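Long-range contacts in C3-degrading proteinase (CppA protein) (Streptococcus pneumoniae, PDB 3E0R), which probably acts as a proteinase that degrades complement component C3, and contains two sequence regions related to the glyoxalase clan: residues 13-18 against 195-200; 74-79 against 118-123; 96-101 against 110-115; 154-159 against 175-180. All blocks are in the same frame, centred on the assembly; numbering follows the deposited sequence.

Contact 1: 13-18 against 195-200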
loop_
_atom_site.group_PDB
_atom_site.type_symbol
_atom_site.label_atom_id
_atom_site.label_comp_id
_atom_site.label_asym_id
_atom_site.label_seq_id
_atom_site.Cartn_x
_atom_site.Cartn_y
_atom_site.Cartn_z
ATOM N N ILE A 13 -2.849 -2.842 6.435
ATOM C CA ILE A 13 -2.739 -1.438 5.986
ATOM C C ILE A 13 -1.245 -0.976 5.905
ATOM O O ILE A 13 -0.542 -0.881 6.927
ATOM C CB ILE A 13 -3.552 -0.488 6.860
ATOM C CG1 ILE A 13 -5.015 -0.968 6.977
ATOM C CG2 ILE A 13 -3.580 0.923 6.313
ATOM C CD1 ILE A 13 -5.564 -0.787 8.346
ATOM N N PRO A 14 -0.766 -0.721 4.668
ATOM C CA PRO A 14 0.553 -0.165 4.438
ATOM C C PRO A 14 0.561 1.325 4.735
ATOM O O PRO A 14 -0.489 1.988 4.628
ATOM C CB PRO A 14 0.783 -0.411 2.972
ATOM C CG PRO A 14 -0.638 -0.445 2.382
ATOM C CD PRO A 14 -1.531 -0.952 3.415
ATOM N N THR A 15 1.713 1.786 5.245
ATOM C CA THR A 15 2.051 3.190 5.403
ATOM C C THR A 15 3.214 3.427 4.470
ATOM O O THR A 15 4.266 2.774 4.586
ATOM C CB THR A 15 2.509 3.594 6.847
ATOM O OG1 THR A 15 1.432 3.378 7.787
ATOM C CG2 THR A 15 3.007 5.090 6.871
ATOM N N LEU A 16 2.995 4.362 3.541
ATOM C CA LEU A 16 4.019 4.885 2.652
ATOM C C LEU A 16 4.427 6.272 3.146
ATOM O O LEU A 16 3.578 7.118 3.463
ATOM C CB LEU A 16 3.493 4.952 1.208
ATOM C CG LEU A 16 2.977 3.627 0.599
ATOM C CD1 LEU A 16 2.551 3.840 -0.877
ATOM C CD2 LEU A 16 4.023 2.450 0.681
ATOM N N LYS A 17 5.732 6.510 3.208
ATOM C CA LYS A 17 6.250 7.840 3.484
ATOM C C LYS A 17 6.091 8.770 2.253
ATOM O O LYS A 17 6.282 8.335 1.101
ATOM C CB LYS A 17 7.678 7.766 4.002
ATOM C CG LYS A 17 7.716 7.032 5.288
ATOM C CD LYS A 17 9.141 6.781 5.773
ATOM C CE LYS A 17 9.808 8.013 6.425
ATOM N NZ LYS A 17 11.284 8.029 6.283
ATOM N N ALA A 18 5.658 10.009 2.537
ATOM C CA ALA A 18 5.310 11.036 1.537
ATOM C C ALA A 18 6.159 12.255 1.838
ATOM O O ALA A 18 6.338 12.596 2.989
ATOM C CB ALA A 18 3.846 11.412 1.640
ATOM N N ASP A 195 9.543 5.463 1.509
ATOM C CA ASP A 195 9.234 4.082 1.056
ATOM C C ASP A 195 8.136 3.558 1.939
ATOM O O ASP A 195 7.693 4.277 2.793
ATOM C CB ASP A 195 10.471 3.174 1.212
ATOM C CG ASP A 195 10.439 1.925 0.291
ATOM O OD1 ASP A 195 9.390 1.519 -0.285
ATOM O OD2 ASP A 195 11.523 1.378 0.134
ATOM N N LEU A 196 7.755 2.295 1.757
ATOM C CA LEU A 196 6.965 1.568 2.737
ATOM C C LEU A 196 7.703 1.476 4.113
ATOM O O LEU A 196 8.818 0.931 4.190
ATOM C CB LEU A 196 6.648 0.136 2.200
ATOM C CG LEU A 196 5.913 -0.830 3.159
ATOM C CD1 LEU A 196 4.371 -0.487 3.303
ATOM C CD2 LEU A 196 6.165 -2.267 2.723
ATOM N N SER A 197 7.071 2.002 5.164
ATOM C CA SER A 197 7.698 2.113 6.460
ATOM C C SER A 197 6.999 1.325 7.548
ATOM O O SER A 197 7.626 0.971 8.536
ATOM C CB SER A 197 7.763 3.551 6.891
ATOM O OG SER A 197 6.475 4.112 7.043
HETATM N N MSE A 198 5.709 1.055 7.352
HETATM C CA MSE A 198 4.952 0.227 8.257
HETATM C C MSE A 198 3.879 -0.593 7.564
HETATM O O MSE A 198 3.253 -0.163 6.634
HETATM C CB MSE A 198 4.328 1.122 9.307
HETATM C CG MSE A 198 3.467 0.399 10.324
HETATM SE SE MSE A 198 3.078 1.624 11.773
HETATM C CE MSE A 198 1.137 1.506 11.713
ATOM N N LEU A 199 3.662 -1.792 8.065
ATOM C CA LEU A 199 2.458 -2.585 7.774
ATOM C C LEU A 199 1.658 -2.674 9.078
ATOM O O LEU A 199 2.218 -3.018 10.107
ATOM C CB LEU A 199 2.872 -3.968 7.280
ATOM C CG LEU A 199 3.585 -3.918 5.921
ATOM C CD1 LEU A 199 4.478 -5.104 5.628
ATOM C CD2 LEU A 199 2.533 -3.783 4.834
ATOM N N LYS A 200 0.384 -2.300 9.060
ATOM C CA LYS A 200 -0.471 -2.500 10.216
ATOM C C LYS A 200 -1.399 -3.687 10.013
ATOM O O LYS A 200 -2.042 -3.799 8.986
ATOM C CB LYS A 200 -1.294 -1.260 10.489
ATOM C CG LYS A 200 -2.066 -1.357 11.762
ATOM C CD LYS A 200 -3.226 -0.479 11.858
ATOM C CE LYS A 200 -2.878 0.816 12.493
ATOM N NZ LYS A 200 -1.487 0.846 12.968
#

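Contact 2: 74-79 against 118-123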
loop_
_atom_site.group_PDB
_atom_site.type_symbol
_atom_site.label_atom_id
_atom_site.label_comp_id
_atom_site.label_asym_id
_atom_site.label_seq_id
_atom_site.Cartn_x
_atom_site.Cartn_y
_atom_site.Cartn_z
ATOM N N LEU A 74 8.661 -1.382 -1.490
ATOM C CA LEU A 74 7.383 -1.506 -2.191
ATOM C C LEU A 74 7.716 -1.696 -3.647
ATOM O O LEU A 74 8.199 -0.783 -4.291
ATOM C CB LEU A 74 6.470 -0.270 -2.006
ATOM C CG LEU A 74 5.081 -0.437 -2.691
ATOM C CD1 LEU A 74 4.225 -1.344 -1.939
ATOM C CD2 LEU A 74 4.381 0.868 -2.892
ATOM N N ALA A 75 7.497 -2.900 -4.147
ATOM C CA ALA A 75 7.634 -3.212 -5.557
ATOM C C ALA A 75 6.427 -2.597 -6.313
ATOM O O ALA A 75 6.623 -1.749 -7.177
ATOM C CB ALA A 75 7.755 -4.745 -5.770
ATOM N N ARG A 76 5.202 -2.969 -5.939
ATOM C CA ARG A 76 3.981 -2.345 -6.483
ATOM C C ARG A 76 2.845 -2.336 -5.457
ATOM O O ARG A 76 2.685 -3.295 -4.754
ATOM C CB ARG A 76 3.466 -3.119 -7.693
ATOM C CG ARG A 76 4.078 -2.778 -9.042
ATOM C CD ARG A 76 3.130 -3.152 -10.187
ATOM N NE ARG A 76 2.790 -4.568 -10.115
ATOM C CZ ARG A 76 2.173 -5.268 -11.084
ATOM N NH1 ARG A 76 1.781 -4.709 -12.212
ATOM N NH2 ARG A 76 1.925 -6.552 -10.915
ATOM N N LEU A 77 2.058 -1.263 -5.402
ATOM C CA LEU A 77 0.774 -1.243 -4.706
ATOM C C LEU A 77 -0.290 -1.623 -5.668
ATOM O O LEU A 77 -0.366 -1.058 -6.747
ATOM C CB LEU A 77 0.442 0.156 -4.184
ATOM C CG LEU A 77 -0.638 0.291 -3.069
ATOM C CD1 LEU A 77 -0.168 -0.246 -1.726
ATOM C CD2 LEU A 77 -1.061 1.777 -2.962
ATOM N N ILE A 78 -1.148 -2.549 -5.266
ATOM C CA ILE A 78 -2.215 -3.092 -6.113
ATOM C C ILE A 78 -3.563 -2.707 -5.524
ATOM O O ILE A 78 -3.859 -2.949 -4.375
ATOM C CB ILE A 78 -2.058 -4.599 -6.317
ATOM C CG1 ILE A 78 -0.622 -4.917 -6.778
ATOM C CG2 ILE A 78 -3.099 -5.152 -7.345
ATOM C CD1 ILE A 78 -0.329 -6.357 -6.823
ATOM N N VAL A 79 -4.341 -2.003 -6.324
ATOM C CA VAL A 79 -5.648 -1.480 -5.908
ATOM C C VAL A 79 -6.661 -2.185 -6.770
ATOM O O VAL A 79 -6.737 -1.948 -7.951
ATOM C CB VAL A 79 -5.721 0.038 -6.077
ATOM C CG1 VAL A 79 -7.075 0.579 -5.614
ATOM C CG2 VAL A 79 -4.528 0.726 -5.319
ATOM N N LEU A 118 5.017 2.643 -7.712
ATOM C CA LEU A 118 4.228 2.175 -8.858
ATOM C C LEU A 118 2.950 1.550 -8.354
ATOM O O LEU A 118 2.975 0.640 -7.525
ATOM C CB LEU A 118 5.037 1.165 -9.664
ATOM C CG LEU A 118 4.524 0.622 -11.001
ATOM C CD1 LEU A 118 4.104 1.684 -12.046
ATOM C CD2 LEU A 118 5.622 -0.201 -11.585
ATOM N N ILE A 119 1.825 2.063 -8.860
ATOM C CA ILE A 119 0.485 1.646 -8.444
ATOM C C ILE A 119 -0.201 1.028 -9.633
ATOM O O ILE A 119 -0.154 1.586 -10.719
ATOM C CB ILE A 119 -0.406 2.826 -7.890
ATOM C CG1 ILE A 119 0.063 3.428 -6.543
ATOM C CG2 ILE A 119 -1.812 2.318 -7.531
ATOM C CD1 ILE A 119 1.488 3.815 -6.364
ATOM N N LEU A 120 -0.779 -0.154 -9.429
ATOM C CA LEU A 120 -1.627 -0.814 -10.393
ATOM C C LEU A 120 -3.054 -0.680 -9.905
ATOM O O LEU A 120 -3.350 -1.072 -8.791
ATOM C CB LEU A 120 -1.258 -2.309 -10.538
ATOM C CG LEU A 120 -2.205 -3.199 -11.404
ATOM C CD1 LEU A 120 -2.178 -2.740 -12.894
ATOM C CD2 LEU A 120 -1.884 -4.643 -11.324
ATOM N N ILE A 121 -3.929 -0.092 -10.722
ATOM C CA ILE A 121 -5.372 -0.077 -10.436
ATOM C C ILE A 121 -6.077 -0.957 -11.444
ATOM O O ILE A 121 -5.954 -0.731 -12.645
ATOM C CB ILE A 121 -5.998 1.334 -10.509
ATOM C CG1 ILE A 121 -5.153 2.309 -9.676
ATOM C CG2 ILE A 121 -7.487 1.314 -10.017
ATOM C CD1 ILE A 121 -6.021 3.243 -8.805
ATOM N N HIS A 122 -6.813 -1.940 -10.954
ATOM C CA HIS A 122 -7.398 -2.933 -11.804
ATOM C C HIS A 122 -8.692 -3.415 -11.177
ATOM O O HIS A 122 -9.047 -3.016 -10.104
ATOM C CB HIS A 122 -6.411 -4.097 -12.015
ATOM C CG HIS A 122 -6.331 -5.025 -10.848
ATOM N ND1 HIS A 122 -7.122 -6.151 -10.737
ATOM C CD2 HIS A 122 -5.574 -4.991 -9.730
ATOM C CE1 HIS A 122 -6.868 -6.759 -9.588
ATOM N NE2 HIS A 122 -5.938 -6.071 -8.952
ATOM N N ALA A 123 -9.384 -4.308 -11.865
ATOM C CA ALA A 123 -10.679 -4.788 -11.420
ATOM C C ALA A 123 -10.825 -6.302 -11.608
ATOM O O ALA A 123 -11.959 -6.796 -11.683
ATOM C CB ALA A 123 -11.758 -4.052 -12.184
HETATM O O HOH W 1 7.104 1.219 -6.129
#

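Contact 3: 96-101 against 110-115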
loop_
_atom_site.group_PDB
_atom_site.type_symbol
_atom_site.label_atom_id
_atom_site.label_comp_id
_atom_site.label_asym_id
_atom_site.label_seq_id
_atom_site.Cartn_x
_atom_site.Cartn_y
_atom_site.Cartn_z
ATOM N N SER A 96 -2.165 11.460 -17.357
ATOM C CA SER A 96 -0.765 11.051 -17.041
ATOM C C SER A 96 -0.453 9.614 -16.604
ATOM O O SER A 96 0.527 9.372 -15.855
ATOM C CB SER A 96 -0.197 11.993 -15.965
ATOM O OG SER A 96 1.223 12.041 -16.048
ATOM N N ILE A 97 -1.228 8.647 -17.076
ATOM C CA ILE A 97 -0.986 7.254 -16.677
ATOM C C ILE A 97 0.388 6.780 -17.213
ATOM O O ILE A 97 0.933 7.353 -18.148
ATOM C CB ILE A 97 -2.183 6.339 -17.054
ATOM C CG1 ILE A 97 -2.195 6.009 -18.557
ATOM C CG2 ILE A 97 -3.503 7.015 -16.623
ATOM C CD1 ILE A 97 -3.310 5.048 -18.953
ATOM N N HIS A 98 0.981 5.778 -16.567
ATOM C CA HIS A 98 2.271 5.221 -17.028
ATOM C C HIS A 98 2.044 4.151 -18.105
ATOM O O HIS A 98 2.814 4.059 -19.024
ATOM C CB HIS A 98 3.081 4.629 -15.864
ATOM C CG HIS A 98 4.410 4.053 -16.274
ATOM N ND1 HIS A 98 5.495 4.841 -16.627
ATOM C CD2 HIS A 98 4.836 2.771 -16.361
ATOM C CE1 HIS A 98 6.522 4.067 -16.928
ATOM N NE2 HIS A 98 6.148 2.808 -16.784
ATOM N N ARG A 99 0.986 3.348 -17.976
ATOM C CA ARG A 99 0.733 2.213 -18.881
ATOM C C ARG A 99 -0.692 1.723 -18.725
ATOM O O ARG A 99 -1.233 1.735 -17.603
ATOM C CB ARG A 99 1.671 1.092 -18.514
ATOM C CG ARG A 99 1.948 0.134 -19.617
ATOM C CD ARG A 99 3.006 -0.872 -19.129
ATOM N NE ARG A 99 4.279 -0.239 -18.807
ATOM C CZ ARG A 99 5.236 0.002 -19.682
ATOM N NH1 ARG A 99 5.079 -0.331 -20.953
ATOM N NH2 ARG A 99 6.349 0.580 -19.284
ATOM N N LEU A 100 -1.292 1.298 -19.825
ATOM C CA LEU A 100 -2.688 0.899 -19.882
ATOM C C LEU A 100 -2.757 -0.573 -20.191
ATOM O O LEU A 100 -1.972 -1.081 -20.982
ATOM C CB LEU A 100 -3.431 1.708 -20.963
ATOM C CG LEU A 100 -4.963 1.637 -21.160
ATOM C CD1 LEU A 100 -5.819 1.991 -19.894
ATOM C CD2 LEU A 100 -5.341 2.554 -22.341
ATOM N N TYR A 101 -3.659 -1.256 -19.510
ATOM C CA TYR A 101 -3.905 -2.678 -19.706
ATOM C C TYR A 101 -5.396 -2.882 -19.919
ATOM O O TYR A 101 -6.191 -1.967 -19.749
ATOM C CB TYR A 101 -3.488 -3.506 -18.485
ATOM C CG TYR A 101 -2.045 -3.371 -18.073
ATOM C CD1 TYR A 101 -1.089 -4.317 -18.467
ATOM C CD2 TYR A 101 -1.636 -2.317 -17.264
ATOM C CE1 TYR A 101 0.236 -4.186 -18.086
ATOM C CE2 TYR A 101 -0.341 -2.166 -16.885
ATOM C CZ TYR A 101 0.614 -3.108 -17.278
ATOM O OH TYR A 101 1.932 -2.968 -16.857
ATOM N N GLU A 110 -1.299 1.377 -14.801
ATOM C CA GLU A 110 -0.245 1.741 -13.894
ATOM C C GLU A 110 0.062 3.244 -13.987
ATOM O O GLU A 110 -0.100 3.857 -14.996
ATOM C CB GLU A 110 0.992 0.965 -14.209
ATOM C CG GLU A 110 0.994 -0.414 -13.650
ATOM C CD GLU A 110 2.158 -1.213 -14.167
ATOM O OE1 GLU A 110 2.553 -0.954 -15.314
ATOM O OE2 GLU A 110 2.669 -2.083 -13.445
ATOM N N ILE A 111 0.468 3.799 -12.857
ATOM C CA ILE A 111 0.832 5.183 -12.705
ATOM C C ILE A 111 1.855 5.263 -11.542
ATOM O O ILE A 111 1.769 4.483 -10.618
ATOM C CB ILE A 111 -0.437 6.003 -12.454
ATOM C CG1 ILE A 111 -0.179 7.488 -12.688
ATOM C CG2 ILE A 111 -0.992 5.753 -11.067
ATOM C CD1 ILE A 111 -1.448 8.297 -12.763
ATOM N N PHE A 112 2.828 6.173 -11.626
ATOM C CA PHE A 112 3.755 6.471 -10.546
ATOM C C PHE A 112 3.215 7.610 -9.635
ATOM O O PHE A 112 2.615 8.619 -10.064
ATOM C CB PHE A 112 5.141 6.850 -11.097
ATOM C CG PHE A 112 6.011 5.647 -11.527
ATOM C CD1 PHE A 112 6.774 4.941 -10.604
ATOM C CD2 PHE A 112 6.093 5.249 -12.858
ATOM C CE1 PHE A 112 7.581 3.835 -11.013
ATOM C CE2 PHE A 112 6.896 4.159 -13.243
ATOM C CZ PHE A 112 7.626 3.461 -12.325
ATOM N N SER A 113 3.433 7.427 -8.352
ATOM C CA SER A 113 3.086 8.418 -7.373
ATOM C C SER A 113 4.258 9.437 -7.294
ATOM O O SER A 113 5.372 9.158 -7.777
ATOM C CB SER A 113 2.901 7.729 -6.018
ATOM O OG SER A 113 4.143 7.703 -5.347
ATOM N N PRO A 114 4.018 10.589 -6.640
ATOM C CA PRO A 114 5.048 11.596 -6.378
ATOM C C PRO A 114 6.319 11.038 -5.709
ATOM O O PRO A 114 7.362 11.677 -5.804
ATOM C CB PRO A 114 4.358 12.572 -5.416
ATOM C CG PRO A 114 2.935 12.347 -5.556
ATOM C CD PRO A 114 2.713 10.971 -6.053
ATOM N N GLU A 115 6.239 9.887 -5.019
ATOM C CA GLU A 115 7.444 9.289 -4.398
ATOM C C GLU A 115 7.969 8.089 -5.197
ATOM O O GLU A 115 8.811 7.302 -4.712
ATOM C CB GLU A 115 7.166 8.883 -2.958
ATOM C CG GLU A 115 6.446 9.891 -2.136
ATOM C CD GLU A 115 7.166 11.182 -1.971
ATOM O OE1 GLU A 115 8.439 11.239 -1.976
ATOM O OE2 GLU A 115 6.425 12.171 -1.806
HETATM O O HOH W 2 3.077 7.627 -14.256
#

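Contact 4: 154-159 against 175-180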
loop_
_atom_site.group_PDB
_atom_site.type_symbol
_atom_site.label_atom_id
_atom_site.label_comp_id
_atom_site.label_asym_id
_atom_site.label_seq_id
_atom_site.Cartn_x
_atom_site.Cartn_y
_atom_site.Cartn_z
ATOM N N SER A 154 -3.633 -4.577 -2.020
ATOM C CA SER A 154 -2.629 -5.598 -1.721
ATOM C C SER A 154 -1.308 -5.037 -2.204
ATOM O O SER A 154 -1.245 -3.878 -2.658
ATOM C CB SER A 154 -3.016 -6.929 -2.365
ATOM O OG SER A 154 -3.125 -6.841 -3.756
HETATM N N MSE A 155 -0.245 -5.821 -2.113
HETATM C CA MSE A 155 1.049 -5.299 -2.577
HETATM C C MSE A 155 2.076 -6.356 -2.949
HETATM O O MSE A 155 2.022 -7.501 -2.482
HETATM C CB MSE A 155 1.625 -4.411 -1.474
HETATM C CG MSE A 155 2.074 -5.198 -0.293
HETATM SE SE MSE A 155 2.031 -4.118 1.280
HETATM C CE MSE A 155 0.172 -4.506 1.817
ATOM N N GLU A 156 3.026 -5.954 -3.774
ATOM C CA GLU A 156 4.197 -6.753 -4.019
ATOM C C GLU A 156 5.340 -6.075 -3.291
ATOM O O GLU A 156 5.462 -4.852 -3.365
ATOM C CB GLU A 156 4.480 -6.857 -5.496
ATOM C CG GLU A 156 3.547 -7.773 -6.206
ATOM C CD GLU A 156 3.343 -7.430 -7.661
ATOM O OE1 GLU A 156 4.074 -6.590 -8.232
ATOM O OE2 GLU A 156 2.445 -8.050 -8.253
ATOM N N LEU A 157 6.147 -6.849 -2.552
ATOM C CA LEU A 157 7.246 -6.320 -1.763
ATOM C C LEU A 157 8.543 -6.899 -2.231
ATOM O O LEU A 157 8.620 -8.076 -2.456
ATOM C CB LEU A 157 7.040 -6.637 -0.290
ATOM C CG LEU A 157 5.789 -6.056 0.380
ATOM C CD1 LEU A 157 5.813 -6.318 1.848
ATOM C CD2 LEU A 157 5.606 -4.554 0.128
ATOM N N HIS A 158 9.569 -6.056 -2.381
ATOM C CA HIS A 158 10.887 -6.479 -2.775
ATOM C C HIS A 158 11.690 -6.901 -1.534
ATOM O O HIS A 158 11.879 -6.118 -0.585
ATOM C CB HIS A 158 11.615 -5.344 -3.524
ATOM C CG HIS A 158 11.192 -5.162 -4.953
ATOM N ND1 HIS A 158 10.913 -3.927 -5.488
ATOM C CD2 HIS A 158 11.062 -6.050 -5.968
ATOM C CE1 HIS A 158 10.605 -4.061 -6.764
ATOM N NE2 HIS A 158 10.692 -5.341 -7.083
ATOM N N LEU A 159 12.145 -8.152 -1.543
ATOM C CA LEU A 159 12.828 -8.754 -0.369
ATOM C C LEU A 159 14.161 -9.380 -0.793
ATOM O O LEU A 159 14.181 -10.251 -1.674
ATOM C CB LEU A 159 11.927 -9.796 0.316
ATOM C CG LEU A 159 12.318 -10.326 1.721
ATOM C CD1 LEU A 159 12.160 -9.266 2.834
ATOM C CD2 LEU A 159 11.524 -11.580 2.100
ATOM N N SER A 175 -2.744 -10.856 0.176
ATOM C CA SER A 175 -2.528 -9.403 0.329
ATOM C C SER A 175 -1.084 -9.020 0.091
ATOM O O SER A 175 -0.812 -7.881 -0.276
ATOM C CB SER A 175 -2.906 -8.924 1.731
ATOM O OG SER A 175 -4.259 -9.179 1.989
ATOM N N LEU A 176 -0.172 -9.973 0.272
ATOM C CA LEU A 176 1.256 -9.687 0.223
ATOM C C LEU A 176 2.105 -10.705 -0.565
ATOM O O LEU A 176 2.159 -11.863 -0.236
ATOM C CB LEU A 176 1.717 -9.640 1.633
ATOM C CG LEU A 176 2.575 -8.487 1.996
ATOM C CD1 LEU A 176 2.294 -8.061 3.484
ATOM C CD2 LEU A 176 4.055 -8.970 1.601
ATOM N N ASP A 177 2.759 -10.226 -1.614
ATOM C CA ASP A 177 3.572 -11.035 -2.496
ATOM C C ASP A 177 5.037 -10.596 -2.372
ATOM O O ASP A 177 5.326 -9.428 -2.611
ATOM C CB ASP A 177 3.073 -10.783 -3.914
ATOM C CG ASP A 177 3.370 -11.896 -4.828
ATOM O OD1 ASP A 177 3.254 -13.055 -4.353
ATOM O OD2 ASP A 177 3.683 -11.637 -6.031
ATOM N N PHE A 178 5.958 -11.503 -2.019
ATOM C CA PHE A 178 7.379 -11.139 -1.914
ATOM C C PHE A 178 8.125 -11.451 -3.203
ATOM O O PHE A 178 8.127 -12.569 -3.663
ATOM C CB PHE A 178 8.085 -11.856 -0.757
ATOM C CG PHE A 178 7.773 -11.296 0.576
ATOM C CD1 PHE A 178 8.193 -10.025 0.922
ATOM C CD2 PHE A 178 7.041 -12.024 1.506
ATOM C CE1 PHE A 178 7.896 -9.496 2.161
ATOM C CE2 PHE A 178 6.734 -11.477 2.749
ATOM C CZ PHE A 178 7.176 -10.240 3.081
ATOM N N ILE A 179 8.800 -10.465 -3.761
ATOM C CA ILE A 179 9.621 -10.661 -4.943
ATOM C C ILE A 179 11.091 -10.606 -4.531
ATOM O O ILE A 179 11.486 -9.651 -3.866
ATOM C CB ILE A 179 9.326 -9.586 -5.970
ATOM C CG1 ILE A 179 7.885 -9.762 -6.479
ATOM C CG2 ILE A 179 10.353 -9.634 -7.097
ATOM C CD1 ILE A 179 7.387 -8.632 -7.282
ATOM N N PRO A 180 11.891 -11.649 -4.887
ATOM C CA PRO A 180 13.316 -11.556 -4.580
ATOM C C PRO A 180 13.920 -10.374 -5.356
ATOM O O PRO A 180 13.435 -10.066 -6.445
ATOM C CB PRO A 180 13.884 -12.930 -5.013
ATOM C CG PRO A 180 12.658 -13.825 -5.179
ATOM C CD PRO A 180 11.555 -12.916 -5.574
#

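Contact 1: 13-18 against 195-200
With CG trans to its own backbone N (chi1 175°), Leu196 sends CD1 across to the ring of Pro14, where it meets CB at 3.6 Å; Leu16 has CG beside its backbone N (chi1 -57°), which lays CD2 over the root of Leu196, 3.8 Å from its CB. Leu199 joins them more loosely, its CD2 lying 4.2 Å from Pro14 CB. These four make one apolar face, and it is covered by strand 151-159, with Ile153 against Pro14, Leu157 against Leu196 and Met155 against Leu199. On the other face Thr15 CB packs on CB of the selenomethionine Met198, and Thr15 CG2 comes up to Ser197 OG at 3.6 Å. The aliphatic part of Lys17 runs beside Ser197, CD against CB at 3.7 Å, before NZ goes on to the carbonyls of Asn190 and Thr193.

Between the faces the backbones are tied antiparallel. Ile13 and Lys200 exchange a pair of nearly straight bonds, Thr15 N donates to Met198 O, and Ser197 N returns to Thr15 O at 3.0 Å. Lys17 N then reaches Asp195 O at 3.0 Å; the N-H points almost straight at the oxygen (178°), but comes in from above the carbonyl plane. Both Asp195 carboxylate oxygens take backbone N-H groups, of Lys73 and Leu74, and OD1 adds a weak bond to Leu196 N. Since Ser197 and Met198 both stand opposite Thr15, the register slips by one residue: a classic beta bulge, here in the antiparallel pair that joins strand 9-18 to strand 196-203 in the middle of a mixed sheet.

Contact 2: 74-79 against 118-123
Arg76 lies alongside Leu118, the two side chains pointing the same way, with Arg76 CG 3.9 Å from Leu118 CD2. Farther out the arginine bends at chi3 (-57°), which turns the guanidinium so that one of its faces rests on Leu120 CD2, 3.8 Å from Arg76 NH1. The charged end is held from outside: NE pairs with Glu156 on the adjoining strand 151-159 and NH1 with Glu110 on strand 107-112, so the group reaches past strand 118-122 while one flat face packs on a leucine methyl.

The two strands run parallel, their axes 27° apart, and the ladder alternates in the way parallel pairs do. Leu77 is bonded to Leu118 through its N and to Leu120 through its O; Val79 is bonded to Leu120 through its N and to His122 through its O. Val79 N to Leu120 O is 2.8 Å. Strand 74-81 and strand 118-122 are central members of a mixed seven-stranded sheet, reached from one another through helix 84-91 and the hairpin of strands 99-102 and 107-112.

Leu77, Val79, Ile119 and Ile121 share the face away from the arginine. Leu77 CB lies beside Ile119 CG1, Val79 CG2 touches Ile119 CG2 at 3.8 Å, and helix 84-91 closes over Ile121 with Ile87. Back on the Arg76 side, His122 has CG between its backbone N and carbonyl carbon (chi1 77°), bringing the ring alongside strand 74-81, so that Ile78 CG2 meets its edge, 3.4 Å from His122 NE2. His122 ND1 accepts from Glu124 N. Where the strands begin, a water donates to Leu74 O and accepts from Leu118 N at 3.0 Å.

Contact 3: 96-101 against 110-115
The edge of the Phe112 ring stands on the face of His98 in a T-shaped stack: the planes are 84° apart, the centroids 4.9 Å, and Phe112 CE2 sits over the middle of the imidazole. The two side chains lie side by side and point the same way, on an exposed part of the surface. Deeper in, the Glu110 carboxylate meets Tyr101 nearly at right angles to the ring (79°). Its OE1 lies in the ring plane at the edge and receives the Tyr101 OH at 2.6 Å, yet the hydroxyl arrives from well above the carboxylate plane. Arg99 runs beside Glu110 and makes only a long salt bridge, NE to OE1 at 4.0 Å; its NH1 pairs with Glu132, while Glu110 OE2 is taken by Arg76. The carboxylate is thus shared among three side chains.

Glu110 O accepts from His98 N at 2.7 Å and Arg99 N at 3.2 Å, both from one face of its carbonyl plane; with His98 and Arg99 both opposite Glu110, this is a classic beta bulge. These residues belong to the hairpin of strands 99-102 and 107-112; strand 118-122 flanks its second strand, helix 84-91 packs on Ile97, and Phe27 of helix 21-31 on Ile111.

Contact 4: 154-159 against 175-180
Leu159 CD2 lies over one face of the Phe178 ring, 4.2 Å from its centroid in a CH-pi contact, and Leu157 adds its CB, 3.8 Å from Phe178 CD1. Next to them the selenomethionine Met155 crosses the side chain of Leu176, whose outer atoms are doubtfully placed. On the other face of the sheet Ile179 is the apolar piece, its CD1 touching Glu156 CB at 3.8 Å and its CG2 meeting the edge of the His158 ring. Glu156 runs beside Asp177, OE2 to OD2 4.4 Å, a repulsion probably eased by the Arg76 salt bridge to Glu156.

What sets this register is a parallel ladder of five backbone bonds, from Met155 N to Ser175 O through to Leu159 N to Ile179 O; Leu157 N to Asp177 O and Ile179 N to Leu157 O are both 2.7 Å. One layer out, strand 74-81 flanks strand 151-159 on its other side, His158 ND1 donates to the carbonyl of Lys72, and Leu199 and Leu196 of the second sheet press on Met155 and Leu157. The pair is the two strands of a beta-alpha-beta crossover, linked through helix 169-172, with strand 176-180 at the edge of the sheet.

Contacts 2, 3 and 4 lie along one mixed seven-stranded sheet, whereas contact 1 joins two strands of the eight-stranded sheet packed against it. Contacts 2 and 3 have centres about 9 Å apart and meet where strand 107-112 borders strand 118-122; the centre of contact 4 lies about 11 Å from that of contact 2, across the border of strands 74-81 and 151-159. Along the chain contact 3 is nested within contact 2, contact 4 comes after both, and contact 1 encloses all three. Contact 1 pairs the N-terminal half of the chain with the C-terminal half, and the 74-81/151-159 border does likewise, so both sheets run through the two halves and knit them into one body.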